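Local coordinates for protein putative regulator (Escherichia coli O6, PDB 3HFI) that is of unknown function but probably regulates transcription, its UTRA domain being of the kind that senses small molecules in GntR-type regulators, at residues I46-R57 / L68-E76; A129-L137 / F148-K157. All blocks are in the same frame, centred on the assembly; numbering follows the deposited sequence.

Overall arrangement
Both contacts are beta hairpins of one antiparallel six-stranded sheet in the UTRA domain, and they come in series along the chain: interaction 1 (strands 51-60 and 65-73) closes before interaction 2 (strands 130-139 and 144-153) opens. Their centres lie about 17 Å apart, on opposite sides of the chain's centre. Strands 65-73 and 144-153 are neighbours, apparently joined by backbone bonds from Phe148 N to Arg72 O and from Trp152 N to Leu68 O, and Glu70 meets the Trp152 indole. The two hairpins thus form the middle of the sheet, with strand 26-35 outside the first and strand 105-114 outside the second; residues of both touch the second subunit.

Interaction 1 (I46-R57 / L68-E76); sequences ITPGQDILYLER and LIENRINIE
Arg57 NH1 donates to Asn71 OD1 over 2.7 Å, meeting a lone pair in the amide plane although the oxygen sits 24° out of the guanidinium plane. The Arg57 chain, bent at chi3 (75°), brings NH1 across to the neighbouring strand. Asn71 ND2 is engaged by Glu147, so both ends of the buried amide are held and its rotation is fixed. On the same face, Leu55 CD2 meets Ile73 CD1 at 3.9 Å and Leu53 CB meets Ile75 CG2 at 3.5 Å, while Leu91 of helix 91-99 touches Leu55, Arg57, Asn71 and Ile73. Strands 51-57 and 68-73 form an antiparallel hairpin in which paired backbone bonds join Leu53 to Ile73, Leu55 to Asn71 and Arg57 to Ile69. On the other face, Tyr54 CD1 lies 3.7 Å above the centre of the Arg72 guanidinium, the ring and guanidinium planes 63° apart. Arg72 NE is paired with Glu34, and Arg32 makes a cation-pi contact with Tyr54. The aliphatic part of Arg72 also packs, its CG lying 3.7 Å from Ile52 CD1. The Tyr54 hydroxyl donates to Glu70 OE2 at the ring's edge, though the modelled separation is too short to be trusted. Glu56 OE2 lies 4.1 Å from that same Glu70 OE2; the like charges are probably eased by Arg119, which forms a salt bridge with Glu70 OE1. Beyond the strands, Ile46 CG2 rests 3.5 Å from Asn74 ND2, and Asn74 OD1 accepts from Glu76 N in an Asx turn.

Interaction 2 (A129-L137 / F148-K157); sequences APVLHLEQL and FGNVWLKGNK
His133 lies alongside Trp152, both side chains pointing the same way, and its ND1 sits 3.4 Å above one face of the indole, offset toward the rim. The rings are inclined by 36°, an oblique pairing in which the imidazole covers part of the larger ring. With CG anti to the backbone N (chi1 173°), His133 leans across to the neighbouring strand. Val131 abuts the indole's edge: its CG2 approaches CE3 of Trp152 in the ring plane at 3.8 Å. Farther along, the Phe148 ring spans two side chains of the opposite strand: Leu137 CD1 touches its CD1 at 4.0 Å, near the root of the ring, and Glu135 OE2 comes to its far edge, 3.7 Å from CZ. These strands, 130-137 and 148-153, are an antiparallel hairpin with three hydrogen-bonded pairs, Leu132-Leu153, Leu134-Val151 and Gln136-Gly149. On the face of Leu132, Leu134, Val151 and Leu153, branched aliphatic side chains lie side by side. Leu134 CD2 is 3.7 Å from Val151 CG2, and Leu132 lines up next to Leu153, whose CB is 3.8 Å from Leu132 CB; their terminal methyls are modelled too close to be informative. Gly149 adds no bulk opposite Gln136, whose extended chain carries its amide to Tyr159 and Gly161 of the second subunit. The polar ends on the His133-Trp152 face are bonded within the chain, Trp152 NE1 to Glu70 and Glu135 OE2 to Tyr39, whereas Gln136 on the other face bonds across the dimer, consistent with that end of the face contributing to the subunit contact.

Interaction 1 (I46-R57 / L68-E76)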
loop_
_atom_site.group_PDB
_atom_site.type_symbol
_atom_site.label_atom_id
_atom_site.label_comp_id
_atom_site.label_asym_id
_atom_site.label_seq_id
_atom_site.Cartn_x
_atom_site.Cartn_y
_atom_site.Cartn_z
ATOM N N ILE A 46 16.924 -8.745 11.674
ATOM C CA ILE A 46 17.651 -10.009 11.732
ATOM C C ILE A 46 19.141 -9.697 11.806
ATOM O O ILE A 46 19.537 -8.562 11.606
ATOM C CB ILE A 46 17.327 -10.932 10.538
ATOM C CG1 ILE A 46 17.703 -10.290 9.208
ATOM C CG2 ILE A 46 15.848 -11.321 10.557
ATOM C CD1 ILE A 46 17.447 -11.255 7.975
ATOM N N THR A 47 19.962 -10.727 12.063
ATOM C CA THR A 47 21.412 -10.568 12.158
ATOM C C THR A 47 21.945 -10.364 10.744
ATOM O O THR A 47 21.615 -11.110 9.843
ATOM C CB THR A 47 22.030 -11.762 12.850
ATOM O OG1 THR A 47 21.358 -11.943 14.106
ATOM C CG2 THR A 47 23.545 -11.601 13.080
ATOM N N PRO A 48 22.746 -9.323 10.536
ATOM C CA PRO A 48 23.445 -9.183 9.280
ATOM C C PRO A 48 24.085 -10.506 8.898
ATOM O O PRO A 48 24.724 -11.199 9.736
ATOM C CB PRO A 48 24.553 -8.184 9.604
ATOM C CG PRO A 48 23.885 -7.258 10.756
ATOM C CD PRO A 48 23.003 -8.221 11.505
ATOM N N GLY A 49 23.954 -10.842 7.623
ATOM C CA GLY A 49 24.524 -12.095 7.086
ATOM C C GLY A 49 23.579 -13.309 7.074
ATOM O O GLY A 49 23.877 -14.373 6.452
ATOM N N GLN A 50 22.463 -13.190 7.769
ATOM C CA GLN A 50 21.521 -14.272 7.806
ATOM C C GLN A 50 20.911 -14.479 6.432
ATOM O O GLN A 50 20.536 -13.525 5.811
ATOM C CB GLN A 50 20.400 -13.933 8.750
ATOM C CG GLN A 50 19.511 -15.095 8.967
ATOM C CD GLN A 50 18.636 -14.897 10.129
ATOM O OE1 GLN A 50 19.117 -14.942 11.253
ATOM N NE2 GLN A 50 17.340 -14.698 9.897
ATOM N N ASP A 51 20.814 -15.723 5.973
ATOM C CA ASP A 51 20.266 -15.991 4.650
ATOM C C ASP A 51 18.824 -15.565 4.530
ATOM O O ASP A 51 18.016 -15.721 5.447
ATOM C CB ASP A 51 20.435 -17.472 4.298
ATOM C CG ASP A 51 21.812 -17.811 3.804
ATOM O OD1 ASP A 51 22.608 -16.910 3.460
ATOM O OD2 ASP A 51 22.094 -19.010 3.666
ATOM N N ILE A 52 18.520 -14.851 3.458
ATOM C CA ILE A 52 17.165 -14.495 3.136
ATOM C C ILE A 52 16.907 -14.934 1.726
ATOM O O ILE A 52 17.863 -15.237 0.963
ATOM C CB ILE A 52 16.896 -12.979 3.348
ATOM C CG1 ILE A 52 17.847 -12.053 2.512
ATOM C CG2 ILE A 52 16.928 -12.641 4.860
ATOM C CD1 ILE A 52 17.428 -11.845 1.031
ATOM N N LEU A 53 15.629 -15.016 1.362
ATOM C CA LEU A 53 15.219 -15.299 -0.027
ATOM C C LEU A 53 14.980 -13.991 -0.839
ATOM O O LEU A 53 14.219 -13.119 -0.413
ATOM C CB LEU A 53 13.932 -16.153 -0.037
ATOM C CG LEU A 53 13.300 -16.522 -1.397
ATOM C CD1 LEU A 53 14.310 -17.341 -2.179
ATOM C CD2 LEU A 53 11.971 -17.278 -1.172
ATOM N N TYR A 54 15.656 -13.836 -1.973
ATOM C CA TYR A 54 15.482 -12.705 -2.814
ATOM C C TYR A 54 14.620 -13.187 -3.990
ATOM O O TYR A 54 14.885 -14.225 -4.529
ATOM C CB TYR A 54 16.810 -12.241 -3.340
ATOM C CG TYR A 54 16.711 -11.265 -4.494
ATOM C CD1 TYR A 54 16.663 -9.885 -4.268
ATOM C CD2 TYR A 54 16.710 -11.708 -5.798
ATOM C CE1 TYR A 54 16.614 -8.981 -5.306
ATOM C CE2 TYR A 54 16.651 -10.789 -6.881
ATOM C CZ TYR A 54 16.607 -9.429 -6.608
ATOM O OH TYR A 54 16.488 -8.502 -7.640
ATOM N N LEU A 55 13.559 -12.456 -4.335
ATOM C CA LEU A 55 12.697 -12.777 -5.469
ATOM C C LEU A 55 12.573 -11.543 -6.314
ATOM O O LEU A 55 12.230 -10.470 -5.800
ATOM C CB LEU A 55 11.318 -13.114 -4.960
ATOM C CG LEU A 55 10.619 -14.409 -5.046
ATOM C CD1 LEU A 55 11.535 -15.620 -4.703
ATOM C CD2 LEU A 55 9.350 -14.296 -4.166
ATOM N N GLU A 56 12.800 -11.677 -7.609
ATOM C CA GLU A 56 12.534 -10.586 -8.532
ATOM C C GLU A 56 11.357 -10.966 -9.421
ATOM O O GLU A 56 11.382 -12.028 -10.084
ATOM C CB GLU A 56 13.780 -10.333 -9.389
ATOM C CG GLU A 56 13.795 -9.056 -10.188
ATOM C CD GLU A 56 15.161 -8.871 -10.934
ATOM O OE1 GLU A 56 15.775 -9.864 -11.406
ATOM O OE2 GLU A 56 15.627 -7.714 -11.035
ATOM N N ARG A 57 10.353 -10.094 -9.442
ATOM C CA ARG A 57 9.060 -10.364 -10.074
ATOM C C ARG A 57 8.647 -9.188 -10.924
ATOM O O ARG A 57 8.834 -8.036 -10.528
ATOM C CB ARG A 57 8.018 -10.622 -8.996
ATOM C CG ARG A 57 8.225 -11.980 -8.337
ATOM C CD ARG A 57 7.777 -11.964 -6.926
ATOM N NE ARG A 57 6.342 -11.980 -6.890
ATOM C CZ ARG A 57 5.565 -11.102 -6.255
ATOM N NH1 ARG A 57 6.025 -10.075 -5.535
ATOM N NH2 ARG A 57 4.265 -11.268 -6.341
ATOM N N LEU A 68 8.404 -3.592 -11.460
ATOM C CA LEU A 68 9.425 -4.573 -11.095
ATOM C C LEU A 68 9.512 -4.614 -9.571
ATOM O O LEU A 68 9.656 -3.585 -8.931
ATOM C CB LEU A 68 10.753 -4.189 -11.756
ATOM C CG LEU A 68 11.967 -5.078 -11.530
ATOM C CD1 LEU A 68 11.835 -6.435 -12.229
ATOM C CD2 LEU A 68 13.116 -4.268 -12.078
ATOM N N ILE A 69 9.371 -5.808 -9.000
ATOM C CA ILE A 69 9.331 -6.010 -7.573
ATOM C C ILE A 69 10.492 -6.890 -7.171
ATOM O O ILE A 69 10.677 -7.974 -7.749
ATOM C CB ILE A 69 8.024 -6.690 -7.134
ATOM C CG1 ILE A 69 6.814 -5.969 -7.775
ATOM C CG2 ILE A 69 7.968 -6.737 -5.580
ATOM C CD1 ILE A 69 5.462 -6.608 -7.477
ATOM N N GLU A 70 11.259 -6.439 -6.182
ATOM C CA GLU A 70 12.334 -7.233 -5.555
ATOM C C GLU A 70 11.968 -7.451 -4.108
ATOM O O GLU A 70 11.956 -6.497 -3.312
ATOM C CB GLU A 70 13.619 -6.449 -5.640
ATOM C CG GLU A 70 13.996 -6.213 -7.030
ATOM C CD GLU A 70 15.299 -5.488 -7.100
ATOM O OE1 GLU A 70 15.278 -4.230 -7.033
ATOM O OE2 GLU A 70 16.333 -6.189 -7.257
ATOM N N ASN A 71 11.571 -8.666 -3.777
ATOM C CA ASN A 71 11.188 -9.030 -2.437
ATOM C C ASN A 71 12.379 -9.689 -1.709
ATOM O O ASN A 71 13.103 -10.492 -2.304
ATOM C CB ASN A 71 10.022 -10.047 -2.475
ATOM C CG ASN A 71 8.833 -9.564 -3.227
ATOM O OD1 ASN A 71 8.456 -10.122 -4.260
ATOM N ND2 ASN A 71 8.177 -8.552 -2.676
ATOM N N ARG A 72 12.564 -9.382 -0.437
ATOM C CA ARG A 72 13.520 -10.047 0.391
ATOM C C ARG A 72 12.780 -10.509 1.650
ATOM O O ARG A 72 12.230 -9.714 2.402
ATOM C CB ARG A 72 14.625 -9.083 0.738
ATOM C CG ARG A 72 15.649 -8.925 -0.388
ATOM C CD ARG A 72 16.584 -7.833 -0.149
ATOM N NE ARG A 72 17.645 -7.753 -1.172
ATOM C CZ ARG A 72 17.616 -6.906 -2.201
ATOM N NH1 ARG A 72 16.580 -6.134 -2.404
ATOM N NH2 ARG A 72 18.595 -6.875 -3.070
ATOM N N ILE A 73 12.809 -11.814 1.861
ATOM C CA ILE A 73 11.943 -12.546 2.791
ATOM C C ILE A 73 12.753 -13.268 3.868
ATOM O O ILE A 73 13.705 -13.995 3.542
ATOM C CB ILE A 73 11.087 -13.592 2.021
ATOM C CG1 ILE A 73 10.211 -12.881 0.974
ATOM C CG2 ILE A 73 10.211 -14.302 3.006
ATOM C CD1 ILE A 73 10.177 -13.577 -0.395
ATOM N N ASN A 74 12.389 -13.054 5.145
ATOM C CA ASN A 74 12.975 -13.794 6.244
ATOM C C ASN A 74 12.423 -15.215 6.222
ATOM O O ASN A 74 11.306 -15.478 6.658
ATOM C CB ASN A 74 12.620 -13.131 7.570
ATOM C CG ASN A 74 13.233 -13.825 8.736
ATOM O OD1 ASN A 74 13.947 -14.819 8.577
ATOM N ND2 ASN A 74 13.002 -13.296 9.917
ATOM N N ILE A 75 13.208 -16.139 5.739
ATOM C CA ILE A 75 12.760 -17.512 5.540
ATOM C C ILE A 75 12.620 -18.317 6.844
ATOM O O ILE A 75 11.866 -19.294 6.901
ATOM C CB ILE A 75 13.654 -18.239 4.499
ATOM C CG1 ILE A 75 15.116 -18.265 4.879
ATOM C CG2 ILE A 75 13.621 -17.532 3.177
ATOM C CD1 ILE A 75 16.003 -18.404 3.588
ATOM N N GLU A 76 13.267 -17.859 7.916
ATOM C CA GLU A 76 13.129 -18.524 9.230
ATOM C C GLU A 76 11.690 -18.545 9.722
ATOM O O GLU A 76 11.301 -19.433 10.449
ATOM C CB GLU A 76 13.983 -17.834 10.272
ATOM C CG GLU A 76 15.434 -17.483 9.799
ATOM C CD GLU A 76 16.164 -18.639 9.136
ATOM O OE1 GLU A 76 16.024 -19.810 9.611
ATOM O OE2 GLU A 76 16.911 -18.374 8.137
#

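Interaction 2 (A129-L137 / F148-K157)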
loop_
_atom_site.group_PDB
_atom_site.type_symbol
_atom_site.label_atom_id
_atom_site.label_comp_id
_atom_site.label_asym_id
_atom_site.label_seq_id
_atom_site.Cartn_x
_atom_site.Cartn_y
_atom_site.Cartn_z
ATOM N N ALA A 129 15.936 6.949 -17.154
ATOM C CA ALA A 129 14.597 7.465 -16.927
ATOM C C ALA A 129 14.303 7.518 -15.420
ATOM O O ALA A 129 14.793 6.698 -14.663
ATOM C CB ALA A 129 13.590 6.585 -17.612
ATOM N N PRO A 130 13.509 8.490 -14.987
ATOM C CA PRO A 130 13.058 8.528 -13.593
ATOM C C PRO A 130 11.813 7.645 -13.356
ATOM O O PRO A 130 10.848 7.679 -14.141
ATOM C CB PRO A 130 12.719 10.016 -13.368
ATOM C CG PRO A 130 12.385 10.538 -14.718
ATOM C CD PRO A 130 13.309 9.795 -15.654
ATOM N N VAL A 131 11.840 6.869 -12.282
ATOM C CA VAL A 131 10.708 6.038 -11.925
ATOM C C VAL A 131 10.354 6.307 -10.474
ATOM O O VAL A 131 11.163 6.874 -9.727
ATOM C CB VAL A 131 11.039 4.571 -12.145
ATOM C CG1 VAL A 131 11.314 4.342 -13.602
ATOM C CG2 VAL A 131 12.239 4.167 -11.309
ATOM N N LEU A 132 9.141 5.922 -10.078
ATOM C CA LEU A 132 8.792 5.953 -8.672
ATOM C C LEU A 132 9.388 4.716 -8.026
ATOM O O LEU A 132 9.189 3.576 -8.470
ATOM C CB LEU A 132 7.276 6.022 -8.436
ATOM C CG LEU A 132 6.894 6.021 -6.936
ATOM C CD1 LEU A 132 7.067 7.441 -6.322
ATOM C CD2 LEU A 132 5.470 5.528 -6.728
ATOM N N HIS A 133 10.140 4.952 -6.968
ATOM C CA HIS A 133 10.700 3.867 -6.203
ATOM C C HIS A 133 9.978 3.812 -4.848
ATOM O O HIS A 133 9.823 4.823 -4.174
ATOM C CB HIS A 133 12.183 4.069 -6.001
ATOM C CG HIS A 133 12.800 3.078 -5.084
ATOM N ND1 HIS A 133 12.893 1.735 -5.400
ATOM C CD2 HIS A 133 13.420 3.226 -3.897
ATOM C CE1 HIS A 133 13.495 1.092 -4.424
ATOM N NE2 HIS A 133 13.838 1.969 -3.502
ATOM N N LEU A 134 9.564 2.623 -4.474
ATOM C CA LEU A 134 8.960 2.364 -3.184
ATOM C C LEU A 134 9.789 1.354 -2.424
ATOM O O LEU A 134 10.246 0.358 -3.010
ATOM C CB LEU A 134 7.607 1.809 -3.470
ATOM C CG LEU A 134 6.657 1.456 -2.390
ATOM C CD1 LEU A 134 5.512 2.370 -2.750
ATOM C CD2 LEU A 134 6.241 -0.002 -2.493
ATOM N N GLU A 135 10.055 1.622 -1.139
ATOM C CA GLU A 135 10.523 0.564 -0.217
ATOM C C GLU A 135 9.359 0.242 0.680
ATOM O O GLU A 135 8.788 1.142 1.257
ATOM C CB GLU A 135 11.643 1.020 0.710
ATOM C CG GLU A 135 12.948 1.322 0.090
ATOM C CD GLU A 135 13.970 1.789 1.149
ATOM O OE1 GLU A 135 13.599 2.490 2.100
ATOM O OE2 GLU A 135 15.128 1.454 1.062
ATOM N N GLN A 136 9.064 -1.030 0.874
ATOM C CA GLN A 136 7.953 -1.428 1.684
ATOM C C GLN A 136 8.375 -2.505 2.648
ATOM O O GLN A 136 8.990 -3.505 2.251
ATOM C CB GLN A 136 6.876 -2.008 0.793
ATOM C CG GLN A 136 5.623 -2.403 1.594
ATOM C CD GLN A 136 4.562 -2.982 0.743
ATOM O OE1 GLN A 136 4.759 -4.065 0.118
ATOM N NE2 GLN A 136 3.403 -2.271 0.668
ATOM N N LEU A 137 8.033 -2.324 3.901
ATOM C CA LEU A 137 8.340 -3.290 4.934
ATOM C C LEU A 137 6.994 -3.867 5.354
ATOM O O LEU A 137 6.110 -3.132 5.674
ATOM C CB LEU A 137 9.071 -2.602 6.103
ATOM C CG LEU A 137 9.726 -3.471 7.173
ATOM C CD1 LEU A 137 10.632 -4.539 6.591
ATOM C CD2 LEU A 137 10.486 -2.637 8.208
ATOM N N PHE A 148 10.790 -7.367 3.009
ATOM C CA PHE A 148 11.273 -6.013 2.673
ATOM C C PHE A 148 11.384 -5.957 1.158
ATOM O O PHE A 148 12.207 -6.668 0.552
ATOM C CB PHE A 148 12.648 -5.712 3.321
ATOM C CG PHE A 148 13.185 -4.366 2.981
ATOM C CD1 PHE A 148 12.483 -3.223 3.330
ATOM C CD2 PHE A 148 14.365 -4.226 2.286
ATOM C CE1 PHE A 148 12.938 -1.990 3.000
ATOM C CE2 PHE A 148 14.834 -2.942 1.929
ATOM C CZ PHE A 148 14.154 -1.868 2.306
ATOM N N GLY A 149 10.508 -5.164 0.551
ATOM C CA GLY A 149 10.387 -5.063 -0.889
ATOM C C GLY A 149 10.813 -3.721 -1.423
ATOM O O GLY A 149 10.616 -2.681 -0.779
ATOM N N ASN A 150 11.409 -3.758 -2.600
ATOM C CA ASN A 150 11.742 -2.586 -3.378
ATOM C C ASN A 150 10.961 -2.671 -4.663
ATOM O O ASN A 150 11.055 -3.694 -5.365
ATOM C CB ASN A 150 13.211 -2.592 -3.740
ATOM C CG ASN A 150 14.075 -2.078 -2.625
ATOM O OD1 ASN A 150 14.465 -0.935 -2.644
ATOM N ND2 ASN A 150 14.360 -2.908 -1.635
ATOM N N VAL A 151 10.204 -1.618 -4.983
ATOM C CA VAL A 151 9.299 -1.646 -6.131
ATOM C C VAL A 151 9.658 -0.503 -7.060
ATOM O O VAL A 151 9.864 0.616 -6.605
ATOM C CB VAL A 151 7.838 -1.544 -5.699
ATOM C CG1 VAL A 151 6.938 -1.601 -6.877
ATOM C CG2 VAL A 151 7.493 -2.684 -4.741
ATOM N N TRP A 152 9.691 -0.796 -8.356
ATOM C CA TRP A 152 10.056 0.154 -9.386
ATOM C C TRP A 152 8.843 0.317 -10.260
ATOM O O TRP A 152 8.466 -0.614 -10.976
ATOM C CB TRP A 152 11.216 -0.380 -10.185
ATOM C CG TRP A 152 12.294 -0.777 -9.293
ATOM C CD1 TRP A 152 12.476 -2.001 -8.678
ATOM C CD2 TRP A 152 13.320 0.060 -8.840
ATOM N NE1 TRP A 152 13.573 -1.965 -7.862
ATOM C CE2 TRP A 152 14.125 -0.710 -7.947
ATOM C CE3 TRP A 152 13.654 1.391 -9.088
ATOM C CZ2 TRP A 152 15.244 -0.178 -7.315
ATOM C CZ3 TRP A 152 14.761 1.913 -8.480
ATOM C CH2 TRP A 152 15.558 1.128 -7.605
ATOM N N LEU A 153 8.236 1.496 -10.175
ATOM C CA LEU A 153 6.875 1.672 -10.632
ATOM C C LEU A 153 7.208 2.642 -11.703
ATOM O O LEU A 153 7.879 3.583 -11.394
ATOM C CB LEU A 153 6.121 2.737 -9.855
ATOM C CG LEU A 153 5.139 2.229 -8.809
ATOM C CD1 LEU A 153 5.870 1.713 -7.611
ATOM C CD2 LEU A 153 4.228 3.397 -8.424
ATOM N N LYS A 154 6.797 2.455 -12.945
ATOM C CA LYS A 154 7.237 3.430 -13.978
ATOM C C LYS A 154 6.078 4.391 -14.249
ATOM O O LYS A 154 6.192 5.286 -15.083
ATOM C CB LYS A 154 6.981 2.138 -14.805
ATOM C CG LYS A 154 6.739 2.295 -16.294
ATOM C CD LYS A 154 6.410 0.922 -16.894
ATOM C CE LYS A 154 5.899 1.007 -18.343
ATOM N NZ LYS A 154 6.876 0.506 -19.371
ATOM N N GLY A 155 4.967 4.195 -13.552
ATOM C CA GLY A 155 3.781 5.023 -13.708
ATOM C C GLY A 155 3.442 6.010 -12.601
ATOM O O GLY A 155 3.967 7.114 -12.603
ATOM N N ASN A 156 2.559 5.645 -11.667
ATOM C CA ASN A 156 2.143 6.605 -10.636
ATOM C C ASN A 156 1.529 6.057 -9.354
ATOM O O ASN A 156 0.797 5.083 -9.372
ATOM C CB ASN A 156 1.219 7.656 -11.240
ATOM C CG ASN A 156 1.483 9.031 -10.694
ATOM O OD1 ASN A 156 2.599 9.540 -10.777
ATOM N ND2 ASN A 156 0.459 9.648 -10.129
ATOM N N LYS A 157 1.833 6.708 -8.241
ATOM C CA LYS A 157 1.436 6.229 -6.926
ATOM C C LYS A 157 0.129 5.474 -6.973
ATOM O O LYS A 157 -0.723 5.771 -7.793
ATOM C CB LYS A 157 1.277 7.396 -5.952
ATOM C CG LYS A 157 2.541 8.136 -5.556
ATOM C CD LYS A 157 2.224 9.584 -5.159
ATOM C CE LYS A 157 0.705 9.826 -5.055
ATOM N NZ LYS A 157 0.033 10.376 -6.252
#